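Local structure of TetR family transcriptional regulator (Rhodococcus erythropolis, 4ZA6) at residues 24-27 and 28-31; 56-59 and 60-63; 100-103 and 104-107; 146-149 and 150-154. The protein probably acts as a TetR-family transcriptional repressor of qsdA, and so controls degradation of N-acyl-homoserine lactone quorum-sensing signals in Rhodococcus erythropolis. One frame throughout, in Å; residues are numbered along the deposited sequence.

Contact 1: 24-27 and 28-31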
ATOM      1  N   LEU A  24      12.994  -6.210  11.121  1.00 44.20           N
ATOM      2  CA  LEU A  24      13.157  -4.893  11.748  1.00 44.48           C
ATOM      3  C   LEU A  24      13.517  -4.981  13.233  1.00 48.78           C
ATOM      4  O   LEU A  24      12.667  -4.775  14.101  1.00 50.57           O
ATOM      5  CB  LEU A  24      11.911  -4.024  11.536  1.00 44.23           C
ATOM      6  CG  LEU A  24      12.153  -2.548  11.309  1.00 50.36           C
ATOM      7  CD1 LEU A  24      12.622  -2.309   9.876  1.00 51.64           C
ATOM      8  CD2 LEU A  24      10.871  -1.760  11.540  1.00 52.63           C
ATOM      9  N   ASP A  25      14.793  -5.225  13.517  1.00 43.18           N
ATOM     10  CA  ASP A  25      15.325  -5.347  14.867  1.00 42.44           C
ATOM     11  C   ASP A  25      15.581  -3.953  15.410  1.00 42.12           C
ATOM     12  O   ASP A  25      16.489  -3.276  14.938  1.00 40.68           O
ATOM     13  CB  ASP A  25      16.626  -6.168  14.831  1.00 46.26           C
ATOM     14  CG  ASP A  25      17.158  -6.602  16.183  1.00 56.43           C
ATOM     15  OD1 ASP A  25      17.262  -5.744  17.085  1.00 55.13           O
ATOM     16  OD2 ASP A  25      17.517  -7.788  16.324  1.00 68.14           O
ATOM     17  N   MET A  26      14.752  -3.518  16.384  1.00 38.30           N
ATOM     18  CA  MET A  26      14.802  -2.188  17.003  1.00 37.16           C
ATOM     19  C   MET A  26      16.107  -1.889  17.720  1.00 40.88           C
ATOM     20  O   MET A  26      16.552  -0.737  17.710  1.00 39.17           O
ATOM     21  CB  MET A  26      13.567  -1.907  17.876  1.00 38.94           C
ATOM     22  CG  MET A  26      12.260  -1.875  17.110  1.00 40.84           C
ATOM     23  SD  MET A  26      12.195  -0.729  15.683  1.00 42.85           S
ATOM     24  CE  MET A  26      11.274   0.604  16.382  1.00 39.10           C
ATOM     25  N   SER A  27      16.780  -2.928  18.244  1.00 38.76           N
ATOM     26  CA  SER A  27      18.083  -2.785  18.889  1.00 38.85           C
ATOM     27  C   SER A  27      19.170  -2.535  17.838  1.00 40.41           C
ATOM     28  O   SER A  27      20.003  -1.641  18.026  1.00 35.90           O
ATOM     29  CB  SER A  27      18.407  -4.009  19.742  1.00 45.41           C
ATOM     30  OG  SER A  27      17.808  -3.883  21.019  1.00 59.26           O
ATOM     31  N   LEU A  28      19.142  -3.313  16.719  1.00 38.52           N
ATOM     32  CA  LEU A  28      20.063  -3.190  15.579  1.00 39.12           C
ATOM     33  C   LEU A  28      19.852  -1.768  15.001  1.00 38.70           C
ATOM     34  O   LEU A  28      20.817  -1.032  14.824  1.00 36.85           O
ATOM     35  CB  LEU A  28      19.686  -4.243  14.520  1.00 40.62           C
ATOM     36  CG  LEU A  28      20.785  -5.072  13.830  1.00 48.68           C
ATOM     37  CD1 LEU A  28      20.295  -6.487  13.552  1.00 48.04           C
ATOM     38  CD2 LEU A  28      21.178  -4.461  12.489  1.00 52.61           C
ATOM     39  N   LEU A  29      18.578  -1.364  14.785  1.00 33.43           N
ATOM     40  CA  LEU A  29      18.234  -0.029  14.277  1.00 32.18           C
ATOM     41  C   LEU A  29      18.782   1.096  15.173  1.00 36.12           C
ATOM     42  O   LEU A  29      19.454   2.006  14.664  1.00 35.94           O
ATOM     43  CB  LEU A  29      16.719   0.109  14.098  1.00 31.65           C
ATOM     44  CG  LEU A  29      16.159   1.450  13.563  1.00 35.53           C
ATOM     45  CD1 LEU A  29      16.905   1.951  12.342  1.00 35.78           C
ATOM     46  CD2 LEU A  29      14.744   1.271  13.152  1.00 35.68           C
ATOM     47  N   ALA A  30      18.526   1.023  16.494  1.00 31.47           N
ATOM     48  CA  ALA A  30      19.030   2.019  17.449  1.00 31.67           C
ATOM     49  C   ALA A  30      20.564   2.112  17.398  1.00 38.14           C
ATOM     50  O   ALA A  30      21.124   3.217  17.429  1.00 37.49           O
ATOM     51  CB  ALA A  30      18.562   1.659  18.849  1.00 32.99           C
ATOM     52  N   GLU A  31      21.252   0.951  17.282  1.00 36.03           N
ATOM     53  CA  GLU A  31      22.718   0.907  17.200  1.00 37.41           C
ATOM     54  C   GLU A  31      23.195   1.569  15.902  1.00 38.83           C
ATOM     55  O   GLU A  31      24.104   2.378  15.950  1.00 37.70           O
ATOM     56  CB  GLU A  31      23.234  -0.552  17.319  1.00 40.34           C
ATOM     57  CG  GLU A  31      24.748  -0.716  17.244  1.00 51.79           C
ATOM     58  CD  GLU A  31      25.264  -1.959  17.943  1.00 87.36           C
ATOM     59  OE1 GLU A  31      25.434  -3.010  17.282  1.00 93.46           O
ATOM     60  OE2 GLU A  31      25.504  -1.875  19.168  1.00 84.92           O
TER
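D25 caps helix 26-33 by accepting from the backbone N of L28 through OD1, at 3.1 Å and with a fairly straight N-H (163°), the donor arriving from above the carboxylate plane and not within it. The same oxygen takes a second, weak bond from the N of S27. A chi1 of -169° swings the D25 carboxylate away from its own N and over the amides of S27 and L28, and its negative charge probably interacts favourably with the helix dipole. On the solvent side L28 crosses the D25 side chain at about a right angle, CB to CB at 3.6 Å, in a small apolar contact over the cap. S27 also faces outward, its OG hydrogen-bonded to R37. The opposite character belongs to M26, L29 and A30, all buried: SD of M26 lies 4.1 Å from CD2 of L29, the two side chains running alongside each other in the same direction. From D25 O to L29 N, at 2.8 Å, begins the regular helical ladder. This buried flank packs against three helices: M26 and L29 touch L50 of helix 47-69 and L40 of helix 37-44, while L29 also meets T13 and A14 of helix 4-19.

Contact 2: 56-59 and 60-63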
ATOM      1  N   ALA A  56       4.102   1.996   4.154  1.00 23.86           N
ATOM      2  CA  ALA A  56       3.240   3.052   3.605  1.00 24.31           C
ATOM      3  C   ALA A  56       4.033   3.899   2.601  1.00 28.48           C
ATOM      4  O   ALA A  56       3.508   4.240   1.553  1.00 28.25           O
ATOM      5  CB  ALA A  56       2.728   3.936   4.730  1.00 25.07           C
ATOM      6  N   GLU A  57       5.302   4.238   2.914  1.00 26.36           N
ATOM      7  CA  GLU A  57       6.137   5.023   1.993  1.00 25.53           C
ATOM      8  C   GLU A  57       6.422   4.215   0.703  1.00 28.40           C
ATOM      9  O   GLU A  57       6.386   4.785  -0.378  1.00 26.78           O
ATOM     10  CB  GLU A  57       7.447   5.487   2.672  1.00 26.89           C
ATOM     11  CG  GLU A  57       7.225   6.572   3.717  1.00 28.26           C
ATOM     12  CD  GLU A  57       8.464   7.268   4.244  1.00 37.45           C
ATOM     13  OE1 GLU A  57       9.578   6.964   3.761  1.00 29.94           O
ATOM     14  OE2 GLU A  57       8.322   8.109   5.156  1.00 33.16           O
ATOM     15  N   ALA A  58       6.703   2.905   0.833  1.00 25.95           N
ATOM     16  CA  ALA A  58       6.926   1.986  -0.297  1.00 27.11           C
ATOM     17  C   ALA A  58       5.633   1.877  -1.129  1.00 29.23           C
ATOM     18  O   ALA A  58       5.704   1.796  -2.348  1.00 29.00           O
ATOM     19  CB  ALA A  58       7.322   0.608   0.215  1.00 28.04           C
ATOM     20  N   THR A  59       4.447   1.856  -0.458  1.00 25.45           N
ATOM     21  CA  THR A  59       3.135   1.828  -1.125  1.00 24.13           C
ATOM     22  C   THR A  59       2.966   3.094  -2.014  1.00 27.91           C
ATOM     23  O   THR A  59       2.553   2.987  -3.167  1.00 27.55           O
ATOM     24  CB  THR A  59       2.010   1.725  -0.084  1.00 28.43           C
ATOM     25  OG1 THR A  59       2.092   0.452   0.566  1.00 25.46           O
ATOM     26  CG2 THR A  59       0.616   1.898  -0.703  1.00 29.76           C
ATOM     27  N   GLU A  60       3.282   4.272  -1.473  1.00 24.91           N
ATOM     28  CA  GLU A  60       3.184   5.552  -2.196  1.00 25.82           C
ATOM     29  C   GLU A  60       4.040   5.526  -3.431  1.00 30.42           C
ATOM     30  O   GLU A  60       3.535   5.826  -4.501  1.00 30.71           O
ATOM     31  CB  GLU A  60       3.546   6.734  -1.269  1.00 27.65           C
ATOM     32  CG  GLU A  60       3.614   8.084  -1.968  1.00 36.13           C
ATOM     33  CD  GLU A  60       3.447   9.272  -1.036  1.00 61.05           C
ATOM     34  OE1 GLU A  60       3.861   9.178   0.143  1.00 70.33           O
ATOM     35  OE2 GLU A  60       2.880  10.295  -1.481  1.00 50.97           O
ATOM     36  N   ARG A  61       5.323   5.106  -3.309  1.00 28.33           N
ATOM     37  CA  ARG A  61       6.238   4.980  -4.464  1.00 28.26           C
ATOM     38  C   ARG A  61       5.663   4.057  -5.559  1.00 31.27           C
ATOM     39  O   ARG A  61       5.728   4.390  -6.736  1.00 31.77           O
ATOM     40  CB  ARG A  61       7.618   4.484  -4.015  1.00 28.51           C
ATOM     41  CG  ARG A  61       8.408   5.542  -3.215  1.00 27.25           C
ATOM     42  CD  ARG A  61       9.864   5.136  -2.990  1.00 32.97           C
ATOM     43  NE  ARG A  61      10.012   3.872  -2.247  1.00 28.14           N
ATOM     44  CZ  ARG A  61      10.134   3.777  -0.928  1.00 33.42           C
ATOM     45  NH1 ARG A  61      10.106   4.867  -0.173  1.00 32.24           N
ATOM     46  NH2 ARG A  61      10.294   2.594  -0.356  1.00 31.33           N
ATOM     47  N   THR A  62       5.031   2.944  -5.165  1.00 29.28           N
ATOM     48  CA  THR A  62       4.396   1.980  -6.080  1.00 28.38           C
ATOM     49  C   THR A  62       3.246   2.638  -6.845  1.00 33.11           C
ATOM     50  O   THR A  62       3.194   2.531  -8.078  1.00 32.84           O
ATOM     51  CB  THR A  62       3.981   0.719  -5.302  1.00 29.51           C
ATOM     52  OG1 THR A  62       5.170   0.154  -4.779  1.00 27.69           O
ATOM     53  CG2 THR A  62       3.264  -0.326  -6.175  1.00 27.12           C
ATOM     54  N   TYR A  63       2.355   3.343  -6.119  1.00 28.55           N
ATOM     55  CA  TYR A  63       1.196   4.055  -6.681  1.00 28.16           C
ATOM     56  C   TYR A  63       1.631   5.135  -7.682  1.00 33.63           C
ATOM     57  O   TYR A  63       1.053   5.236  -8.761  1.00 33.22           O
ATOM     58  CB  TYR A  63       0.396   4.720  -5.551  1.00 27.57           C
ATOM     59  CG  TYR A  63      -0.819   3.943  -5.094  1.00 27.79           C
ATOM     60  CD1 TYR A  63      -2.060   4.126  -5.705  1.00 29.81           C
ATOM     61  CD2 TYR A  63      -0.756   3.099  -3.995  1.00 27.21           C
ATOM     62  CE1 TYR A  63      -3.192   3.427  -5.277  1.00 29.71           C
ATOM     63  CE2 TYR A  63      -1.873   2.375  -3.574  1.00 27.40           C
ATOM     64  CZ  TYR A  63      -3.100   2.578  -4.188  1.00 34.24           C
ATOM     65  OH  TYR A  63      -4.210   1.874  -3.775  1.00 38.50           O
TER
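The carbonyl oxygen of A58 is gripped twice by T62, through OG1 at 3.0 Å and through the backbone N at 3.1 Å, the two donors coming from opposite faces of its plane. This is the familiar turn of an α-helix, the long helix 47-69, in which a threonine hydroxyl folds back onto the carbonyl of residue i-4. OG1 of T62 stands beside its own backbone N (chi1 -62°), which puts the hydroxyl within range of that carbonyl. R61 curls back along the helix: a bend at chi3 (-60°) lays one face of the guanidinium over the preceding turn. R61 NH2 lies 3.4 Å from A58 CA; E57 O lies over the same face. E57 OE1 is 4.5 Å from R61 NH1, beyond a salt bridge; the carboxylate of E57 instead pairs with R8, and that of E60 with R64. On another flank T59 and Y63 run alongside each other, and both touch S120 of helix 115-133. T59 OG1 bonds to L55 O and to a methylpentanediol, probably from the crystallisation liquor. T59 CG2 packs 3.8 Å from Y63 CD2, and T59 O lies in the ring plane at its edge, 3.4 Å from Y63 CD2.

Contact 3: 100-103 and 104-107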
ATOM      1  N   LYS A 100       6.488 -14.056   4.767  1.00 42.24           N
ATOM      2  CA  LYS A 100       6.848 -15.431   5.132  1.00 42.08           C
ATOM      3  C   LYS A 100       7.255 -15.506   6.589  1.00 42.96           C
ATOM      4  O   LYS A 100       6.872 -16.441   7.281  1.00 43.63           O
ATOM      5  CB  LYS A 100       7.963 -15.969   4.227  1.00 45.24           C
ATOM      6  CG  LYS A 100       7.443 -16.573   2.937  1.00 61.44           C
ATOM      7  CD  LYS A 100       8.585 -16.904   1.973  1.00 75.22           C
ATOM      8  CE  LYS A 100       8.085 -17.413   0.638  1.00 84.66           C
ATOM      9  NZ  LYS A 100       9.204 -17.782  -0.270  1.00 90.94           N
ATOM     10  N   ARG A 101       7.987 -14.495   7.063  1.00 39.26           N
ATOM     11  CA  ARG A 101       8.472 -14.450   8.437  1.00 39.89           C
ATOM     12  C   ARG A 101       7.444 -13.944   9.456  1.00 41.84           C
ATOM     13  O   ARG A 101       7.388 -14.482  10.551  1.00 41.69           O
ATOM     14  CB  ARG A 101       9.763 -13.612   8.483  1.00 40.27           C
ATOM     15  CG  ARG A 101      10.537 -13.644   9.798  1.00 50.52           C
ATOM     16  CD  ARG A 101      11.720 -12.683   9.786  1.00 51.67           C
ATOM     17  NE  ARG A 101      11.329 -11.342   9.344  1.00 50.57           N
ATOM     18  CZ  ARG A 101      11.674 -10.805   8.178  1.00 52.02           C
ATOM     19  NH1 ARG A 101      12.454 -11.467   7.338  1.00 44.99           N
ATOM     20  NH2 ARG A 101      11.258  -9.596   7.855  1.00 32.40           N
ATOM     21  N   GLU A 102       6.656 -12.894   9.108  1.00 36.55           N
ATOM     22  CA  GLU A 102       5.724 -12.239  10.024  1.00 34.65           C
ATOM     23  C   GLU A 102       4.343 -12.076   9.400  1.00 36.64           C
ATOM     24  O   GLU A 102       3.906 -10.940   9.233  1.00 36.37           O
ATOM     25  CB  GLU A 102       6.290 -10.853  10.402  1.00 35.68           C
ATOM     26  CG  GLU A 102       7.696 -10.898  10.971  1.00 51.55           C
ATOM     27  CD  GLU A 102       8.187  -9.558  11.451  1.00 71.15           C
ATOM     28  OE1 GLU A 102       7.678  -9.084  12.492  1.00 72.84           O
ATOM     29  OE2 GLU A 102       9.071  -8.978  10.783  1.00 66.93           O
ATOM     30  N   PRO A 103       3.608 -13.158   9.074  1.00 33.33           N
ATOM     31  CA  PRO A 103       2.308 -12.973   8.417  1.00 32.43           C
ATOM     32  C   PRO A 103       1.263 -12.212   9.229  1.00 36.42           C
ATOM     33  O   PRO A 103       0.599 -11.347   8.665  1.00 35.53           O
ATOM     34  CB  PRO A 103       1.897 -14.397   8.048  1.00 34.02           C
ATOM     35  CG  PRO A 103       2.605 -15.254   9.065  1.00 38.84           C
ATOM     36  CD  PRO A 103       3.929 -14.599   9.206  1.00 35.02           C
ATOM     37  N   MET A 104       1.150 -12.488  10.533  1.00 32.78           N
ATOM     38  CA  MET A 104       0.176 -11.845  11.422  1.00 33.35           C
ATOM     39  C   MET A 104       0.430 -10.349  11.589  1.00 36.44           C
ATOM     40  O   MET A 104      -0.525  -9.571  11.629  1.00 35.79           O
ATOM     41  CB  MET A 104       0.125 -12.546  12.792  1.00 37.79           C
ATOM     42  CG  MET A 104      -0.429 -13.966  12.725  1.00 43.84           C
ATOM     43  SD  MET A 104      -0.666 -14.713  14.365  1.00 51.34           S
ATOM     44  CE  MET A 104      -2.136 -13.805  14.929  1.00 47.43           C
ATOM     45  N   VAL A 105       1.711  -9.937  11.675  1.00 31.74           N
ATOM     46  CA  VAL A 105       2.077  -8.515  11.776  1.00 30.20           C
ATOM     47  C   VAL A 105       1.620  -7.848  10.502  1.00 32.15           C
ATOM     48  O   VAL A 105       0.938  -6.827  10.566  1.00 30.81           O
ATOM     49  CB  VAL A 105       3.605  -8.310  12.020  1.00 35.62           C
ATOM     50  CG1 VAL A 105       4.013  -6.848  11.862  1.00 34.97           C
ATOM     51  CG2 VAL A 105       4.014  -8.814  13.400  1.00 36.46           C
ATOM     52  N   PHE A 106       1.951  -8.455   9.334  1.00 28.16           N
ATOM     53  CA  PHE A 106       1.570  -7.887   8.044  1.00 27.94           C
ATOM     54  C   PHE A 106       0.047  -7.805   7.819  1.00 32.43           C
ATOM     55  O   PHE A 106      -0.425  -6.781   7.301  1.00 30.66           O
ATOM     56  CB  PHE A 106       2.279  -8.585   6.862  1.00 29.57           C
ATOM     57  CG  PHE A 106       2.001  -7.869   5.565  1.00 28.54           C
ATOM     58  CD1 PHE A 106       2.623  -6.664   5.274  1.00 30.14           C
ATOM     59  CD2 PHE A 106       1.015  -8.326   4.698  1.00 29.08           C
ATOM     60  CE1 PHE A 106       2.295  -5.949   4.108  1.00 29.75           C
ATOM     61  CE2 PHE A 106       0.718  -7.632   3.520  1.00 30.71           C
ATOM     62  CZ  PHE A 106       1.354  -6.440   3.239  1.00 27.21           C
ATOM     63  N   ILE A 107      -0.712  -8.849   8.205  1.00 28.70           N
ATOM     64  CA  ILE A 107      -2.171  -8.830   8.037  1.00 27.95           C
ATOM     65  C   ILE A 107      -2.722  -7.587   8.728  1.00 29.88           C
ATOM     66  O   ILE A 107      -3.518  -6.843   8.132  1.00 27.67           O
ATOM     67  CB  ILE A 107      -2.876 -10.136   8.517  1.00 31.63           C
ATOM     68  CG1 ILE A 107      -2.535 -11.337   7.588  1.00 32.69           C
ATOM     69  CG2 ILE A 107      -4.416  -9.920   8.538  1.00 31.67           C
ATOM     70  CD1 ILE A 107      -2.843 -12.753   8.197  1.00 36.44           C
TER
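E102 and V105 meet side by side at the start of helix 103-111, their side chains pointing the same way. CB of E102 is 4.0 Å from CB of V105, and further out E102 OE1 comes to 3.8 Å from the V105 CG2 methyl. V105 offers this methyl because CG2 stands beside its own backbone N, while CG1 is anti to that N (chi1 169°). E102 is the N-cap residue, and its carbonyl accepts the first bond of the new helix: F106 N donates to E102 O at 3.2 Å along a nearly straight N-H (169°). The next bond, from I107 N to P103 O, is shorter at 2.9 Å. I107 also leans its CG1 against that oxygen, at 3.3 Å. P103 suits the first turn, where a backbone N-H is not needed for the helix's own i to i-4 bonds.

The carboxylate of E102 is positioned by two arginines. NE of R101 lies 3.6 Å from E102 OE2 in a salt bridge, with the oxygen at the edge of the guanidinium and in its plane; OE1 pairs with R47 of helix 47-69. E102 thus ties the corner to that helix, and both positive charges probably favour its ionised form. E102 leaves helical backbone angles, which separates helices 93-101 and 103-111. Around this corner, V105 rests on D48 and L51 of helix 47-69, and buried F106 packs against L55 of that helix and L95 and L98 of helix 93-101, with an edge-to-face contact to Y159.

Contact 4: 146-149 and 150-154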
ATOM      1  N   LEU A 146     -15.014   6.868  -1.887  1.00 25.75           N
ATOM      2  CA  LEU A 146     -14.728   5.827  -2.886  1.00 26.00           C
ATOM      3  C   LEU A 146     -13.297   5.261  -2.824  1.00 27.58           C
ATOM      4  O   LEU A 146     -13.115   4.076  -3.058  1.00 27.35           O
ATOM      5  CB  LEU A 146     -15.064   6.296  -4.299  1.00 27.31           C
ATOM      6  CG  LEU A 146     -16.495   6.708  -4.545  1.00 32.64           C
ATOM      7  CD1 LEU A 146     -16.594   7.384  -5.861  1.00 34.21           C
ATOM      8  CD2 LEU A 146     -17.445   5.516  -4.501  1.00 36.19           C
ATOM      9  N   GLY A 147     -12.318   6.108  -2.514  1.00 24.32           N
ATOM     10  CA  GLY A 147     -10.911   5.730  -2.372  1.00 23.72           C
ATOM     11  C   GLY A 147     -10.730   4.735  -1.238  1.00 29.29           C
ATOM     12  O   GLY A 147     -10.105   3.692  -1.420  1.00 29.80           O
ATOM     13  N   GLU A 148     -11.311   5.032  -0.063  1.00 24.91           N
ATOM     14  CA  GLU A 148     -11.295   4.141   1.098  1.00 23.51           C
ATOM     15  C   GLU A 148     -12.011   2.811   0.765  1.00 28.53           C
ATOM     16  O   GLU A 148     -11.495   1.743   1.097  1.00 29.21           O
ATOM     17  CB  GLU A 148     -11.931   4.852   2.321  1.00 23.65           C
ATOM     18  CG  GLU A 148     -12.105   3.983   3.555  1.00 31.06           C
ATOM     19  CD  GLU A 148     -10.868   3.508   4.293  1.00 39.34           C
ATOM     20  OE1 GLU A 148      -9.752   3.987   3.990  1.00 38.91           O
ATOM     21  OE2 GLU A 148     -11.026   2.666   5.203  1.00 39.17           O
ATOM     22  N   ALA A 149     -13.163   2.883   0.059  1.00 25.26           N
ATOM     23  CA  ALA A 149     -13.946   1.704  -0.331  1.00 25.73           C
ATOM     24  C   ALA A 149     -13.169   0.791  -1.291  1.00 28.79           C
ATOM     25  O   ALA A 149     -13.170  -0.419  -1.099  1.00 26.78           O
ATOM     26  CB  ALA A 149     -15.261   2.127  -0.959  1.00 26.33           C
ATOM     27  N   LEU A 150     -12.494   1.379  -2.296  1.00 25.63           N
ATOM     28  CA  LEU A 150     -11.688   0.640  -3.273  1.00 27.18           C
ATOM     29  C   LEU A 150     -10.568  -0.127  -2.560  1.00 29.80           C
ATOM     30  O   LEU A 150     -10.404  -1.311  -2.808  1.00 29.81           O
ATOM     31  CB  LEU A 150     -11.081   1.577  -4.356  1.00 28.18           C
ATOM     32  CG  LEU A 150     -11.996   2.091  -5.505  1.00 34.88           C
ATOM     33  CD1 LEU A 150     -11.183   2.790  -6.577  1.00 34.54           C
ATOM     34  CD2 LEU A 150     -12.748   0.949  -6.195  1.00 38.47           C
ATOM     35  N   VAL A 151      -9.848   0.534  -1.633  1.00 25.56           N
ATOM     36  CA  VAL A 151      -8.749  -0.070  -0.873  1.00 24.89           C
ATOM     37  C   VAL A 151      -9.273  -1.230  -0.020  1.00 30.58           C
ATOM     38  O   VAL A 151      -8.693  -2.328  -0.055  1.00 32.30           O
ATOM     39  CB  VAL A 151      -8.032   1.012  -0.007  1.00 28.00           C
ATOM     40  CG1 VAL A 151      -7.066   0.391   1.021  1.00 28.53           C
ATOM     41  CG2 VAL A 151      -7.304   2.001  -0.902  1.00 27.19           C
ATOM     42  N   ARG A 152     -10.344  -0.985   0.751  1.00 25.57           N
ATOM     43  CA  ARG A 152     -10.939  -2.004   1.639  1.00 26.77           C
ATOM     44  C   ARG A 152     -11.418  -3.254   0.901  1.00 31.16           C
ATOM     45  O   ARG A 152     -11.307  -4.343   1.454  1.00 30.66           O
ATOM     46  CB  ARG A 152     -12.111  -1.424   2.443  1.00 28.64           C
ATOM     47  CG  ARG A 152     -11.729  -0.349   3.476  1.00 35.59           C
ATOM     48  CD  ARG A 152     -11.041  -0.900   4.699  1.00 32.02           C
ATOM     49  NE  ARG A 152     -11.950  -1.737   5.487  1.00 27.19           N
ATOM     50  CZ  ARG A 152     -11.560  -2.472   6.523  1.00 30.74           C
ATOM     51  NH1 ARG A 152     -10.283  -2.505   6.874  1.00 23.67           N
ATOM     52  NH2 ARG A 152     -12.440  -3.198   7.199  1.00 27.73           N
ATOM     53  N   ILE A 153     -12.009  -3.092  -0.316  1.00 30.16           N
ATOM     54  CA  ILE A 153     -12.549  -4.214  -1.106  1.00 30.63           C
ATOM     55  C   ILE A 153     -11.482  -4.992  -1.803  1.00 34.45           C
ATOM     56  O   ILE A 153     -11.687  -6.174  -2.041  1.00 34.24           O
ATOM     57  CB  ILE A 153     -13.692  -3.876  -2.115  1.00 35.03           C
ATOM     58  CG1 ILE A 153     -13.304  -2.835  -3.181  1.00 34.84           C
ATOM     59  CG2 ILE A 153     -15.004  -3.654  -1.443  1.00 38.06           C
ATOM     60  CD1 ILE A 153     -14.343  -2.399  -4.066  1.00 43.93           C
ATOM     61  N   CYS A 154     -10.374  -4.323  -2.178  1.00 33.06           N
ATOM     62  CA  CYS A 154      -9.258  -4.896  -2.924  1.00 34.68           C
ATOM     63  C   CYS A 154      -8.220  -5.579  -2.110  1.00 33.26           C
ATOM     64  O   CYS A 154      -7.702  -6.598  -2.561  1.00 31.45           O
ATOM     65  CB  CYS A 154      -8.621  -3.847  -3.828  1.00 37.84           C
ATOM     66  SG  CYS A 154      -9.712  -3.272  -5.147  1.00 44.25           S
TER
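Four successive i to i+4 backbone bonds run through this part of helix 143-158; the first, L150 N to L146 O, is 2.9 Å and the last, I153 N to A149 O, is 3.0 Å. One turn apart on the outer side, E148 and R152 lie alongside each other and point the same way, and their carboxylate and guanidinium planes are only 4° apart. Their meeting is nevertheless made through the aliphatic stem of the arginine: OE2 of E148 is 3.5 Å from R152 CG and 3.6 Å from R152 CD. NE of R152 stays 4.5 Å from E148 OE2, which lies far off the guanidinium plane, so the two charges attract without a directed bond. Bends at chi2 and chi3 of R152 carry the guanidinium onward, and its NH1 forms a salt bridge with E117 of helix 115-133. The helix belongs to the all-helical C-terminal domain of TetR-family regulators, and L150 and V151 make up its buried side here. L150 packs on I177 and L180 of helix 170-181 and on T124 of helix 115-133, while V151 faces S120 of the latter. I153, partly exposed, also touches L180; its CG1 is wedged between its own backbone N and carbonyl carbon (chi1 59°), and this brings CG1 to 3.2 Å from A149 O. V151 makes a similar approach, with CG2 3.3 Å from G147 O.

In the fold
Along the chain the four contacts follow in series, contact 1 on helix 26-33, contact 2 on helix 47-69, contact 3 at the junction of helices 93-101 and 103-111, and contact 4 on helix 143-158. Contacts 3 and 4 lie in the C-terminal family domain, their centres about 22 Å apart; contact 1 belongs to the N-terminal helices that form the DNA-binding part in TetR relatives, its centre about 34 Å from that of contact 4 and across the chain's centre from it. Helix 47-69 packs against contacts 1 and 3 and carries contact 2, where Y63 OH is 4.2 Å from V151 CG2 of contact 4. In TetR relatives the equivalent helix links the DNA-binding and C-terminal parts, and it may do so here.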